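Local structure of arginine decarboxylase (Campylobacter jejuni subsp. jejuni, 3NZP) at residues V87-G92 / Q520-M525. The protein probably catalyses the pyridoxal-phosphate-dependent decarboxylation of arginine to agmatine, a step in the biosynthesis of polyamines such as spermidine. Numbering follows the deposited sequence.
Sequences VNQYPG and QEVLGM
The side-chain amide of Asn88 ties its own turn to Glu521: ND2 crosses to the carboxylate, while OD1 accepts from the backbone two residues further on. The crossing hydrogen bond, 3.1 Å from Asn88 ND2 to Glu521 OE2, is bent (141° at the hydrogen) and meets the oxygen from above the carboxylate plane, the two flat groups being nearly perpendicular. At 2.8 Å, Asn88 OD1 accepts from Tyr90 N, closing an Asx turn just before helix 91-100. With ND2 also reaching Gly517 O, these bonds together favour one orientation of the amide. Glu521 is held further by a salt bridge from OE2 to Arg50 and a hydrogen bond from OE1 to His532. Its CB lies over one face of the Tyr90 ring, 4.3 Å from the centroid and 26° off the normal, a CH-pi contact. Val522 packs CG1 against Gln89, whose chain bends at chi2 (106°) and sends NE2 to Leu85 O. The contact joins the loop after the first barrel strand, 79-84, to loop 520-525. Val87, backbone hydrogen-bonded to Tyr519, touches pyridoxal phosphate, placing it beside the cofactor pocket in the barrel-plus-beta-domain architecture of fold-type III pyridoxal-phosphate decarboxylases.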
loop_
_atom_site.group_PDB
_atom_site.type_symbol
_atom_site.label_atom_id
_atom_site.label_comp_id
_atom_site.label_asym_id
_atom_site.label_seq_id
_atom_site.Cartn_x
_atom_site.Cartn_y
_atom_site.Cartn_z
ATOM N N VAL B 87 -2.615 2.579 14.105
ATOM C CA VAL B 87 -1.216 2.474 13.667
ATOM C C VAL B 87 -0.683 1.047 13.760
ATOM O O VAL B 87 0.377 0.738 13.214
ATOM C CB VAL B 87 -0.242 3.419 14.470
ATOM C CG1 VAL B 87 -0.878 4.767 14.686
ATOM C CG2 VAL B 87 0.170 2.781 15.791
ATOM N N ASN B 88 -1.418 0.188 14.463
ATOM C CA ASN B 88 -1.041 -1.210 14.615
ATOM C C ASN B 88 -2.035 -1.923 15.501
ATOM O O ASN B 88 -2.075 -1.671 16.701
ATOM C CB ASN B 88 0.339 -1.336 15.247
ATOM C CG ASN B 88 0.844 -2.755 15.205
ATOM O OD1 ASN B 88 0.060 -3.698 15.340
ATOM N ND2 ASN B 88 2.144 -2.924 15.012
ATOM N N GLN B 89 -2.834 -2.817 14.934
ATOM C CA GLN B 89 -3.811 -3.516 15.760
ATOM C C GLN B 89 -3.425 -4.941 16.080
ATOM O O GLN B 89 -4.198 -5.669 16.702
ATOM C CB GLN B 89 -5.178 -3.530 15.097
ATOM C CG GLN B 89 -5.670 -2.189 14.671
ATOM C CD GLN B 89 -5.601 -2.025 13.175
ATOM O OE1 GLN B 89 -6.131 -2.851 12.431
ATOM N NE2 GLN B 89 -4.955 -0.956 12.719
ATOM N N TYR B 90 -2.237 -5.351 15.657
ATOM C CA TYR B 90 -1.798 -6.715 15.910
ATOM C C TYR B 90 -1.670 -7.014 17.393
ATOM O O TYR B 90 -1.081 -6.242 18.146
ATOM C CB TYR B 90 -0.486 -6.976 15.168
ATOM C CG TYR B 90 -0.709 -7.215 13.686
ATOM C CD1 TYR B 90 -0.574 -8.489 13.138
ATOM C CD2 TYR B 90 -1.129 -6.187 12.850
ATOM C CE1 TYR B 90 -0.859 -8.735 11.794
ATOM C CE2 TYR B 90 -1.416 -6.422 11.508
ATOM C CZ TYR B 90 -1.282 -7.696 10.988
ATOM O OH TYR B 90 -1.597 -7.935 9.664
ATOM N N PRO B 91 -2.246 -8.143 17.838
ATOM C CA PRO B 91 -2.185 -8.527 19.251
ATOM C C PRO B 91 -0.757 -8.497 19.804
ATOM O O PRO B 91 -0.531 -8.020 20.915
ATOM C CB PRO B 91 -2.807 -9.925 19.246
ATOM C CG PRO B 91 -2.515 -10.436 17.876
ATOM C CD PRO B 91 -2.804 -9.237 17.027
ATOM N N GLY B 92 0.200 -8.993 19.016
ATOM C CA GLY B 92 1.595 -8.995 19.438
ATOM C C GLY B 92 2.057 -7.642 19.971
ATOM O O GLY B 92 3.054 -7.538 20.677
ATOM N N GLN B 520 3.395 -0.403 9.255
ATOM C CA GLN B 520 3.858 -1.310 8.208
ATOM C C GLN B 520 3.069 -2.579 8.078
ATOM O O GLN B 520 2.697 -2.981 6.981
ATOM C CB GLN B 520 5.307 -1.674 8.429
ATOM C CG GLN B 520 6.134 -0.451 8.514
ATOM C CD GLN B 520 5.893 0.428 7.320
ATOM O OE1 GLN B 520 6.283 0.087 6.207
ATOM N NE2 GLN B 520 5.224 1.569 7.540
ATOM N N GLU B 521 2.818 -3.226 9.200
ATOM C CA GLU B 521 2.081 -4.464 9.157
ATOM C C GLU B 521 0.655 -4.226 8.691
ATOM O O GLU B 521 0.131 -5.011 7.897
ATOM C CB GLU B 521 2.088 -5.109 10.531
ATOM C CG GLU B 521 3.449 -5.120 11.188
ATOM C CD GLU B 521 3.420 -5.862 12.485
ATOM O OE1 GLU B 521 3.114 -7.071 12.454
ATOM O OE2 GLU B 521 3.686 -5.239 13.535
ATOM N N VAL B 522 0.036 -3.148 9.180
ATOM C CA VAL B 522 -1.344 -2.806 8.816
ATOM C C VAL B 522 -1.446 -2.485 7.333
ATOM O O VAL B 522 -2.494 -2.667 6.708
ATOM C CB VAL B 522 -1.891 -1.580 9.624
ATOM C CG1 VAL B 522 -2.466 -2.038 10.961
ATOM C CG2 VAL B 522 -0.789 -0.570 9.857
ATOM N N LEU B 523 -0.347 -2.015 6.768
ATOM C CA LEU B 523 -0.335 -1.683 5.362
ATOM C C LEU B 523 0.414 -2.737 4.558
ATOM O O LEU B 523 0.877 -2.466 3.454
ATOM C CB LEU B 523 0.289 -0.302 5.165
ATOM C CG LEU B 523 -0.583 0.925 5.509
ATOM C CD1 LEU B 523 -1.280 0.774 6.870
ATOM C CD2 LEU B 523 0.301 2.164 5.469
ATOM N N GLY B 524 0.519 -3.941 5.120
ATOM C CA GLY B 524 1.196 -5.034 4.442
ATOM C C GLY B 524 0.361 -5.502 3.270
ATOM O O GLY B 524 -0.438 -6.440 3.393
HETATM N N MSE B 525 0.547 -4.827 2.137
HETATM C CA MSE B 525 -0.174 -5.128 0.903
HETATM C C MSE B 525 -0.189 -6.619 0.582
HETATM O O MSE B 525 -1.220 -7.143 0.152
HETATM C CB MSE B 525 0.433 -4.353 -0.274
HETATM C CG MSE B 525 0.243 -2.843 -0.226
HETATM SE SE MSE B 525 1.840 -1.935 -0.918
HETATM C CE MSE B 525 1.572 -2.319 -2.813
#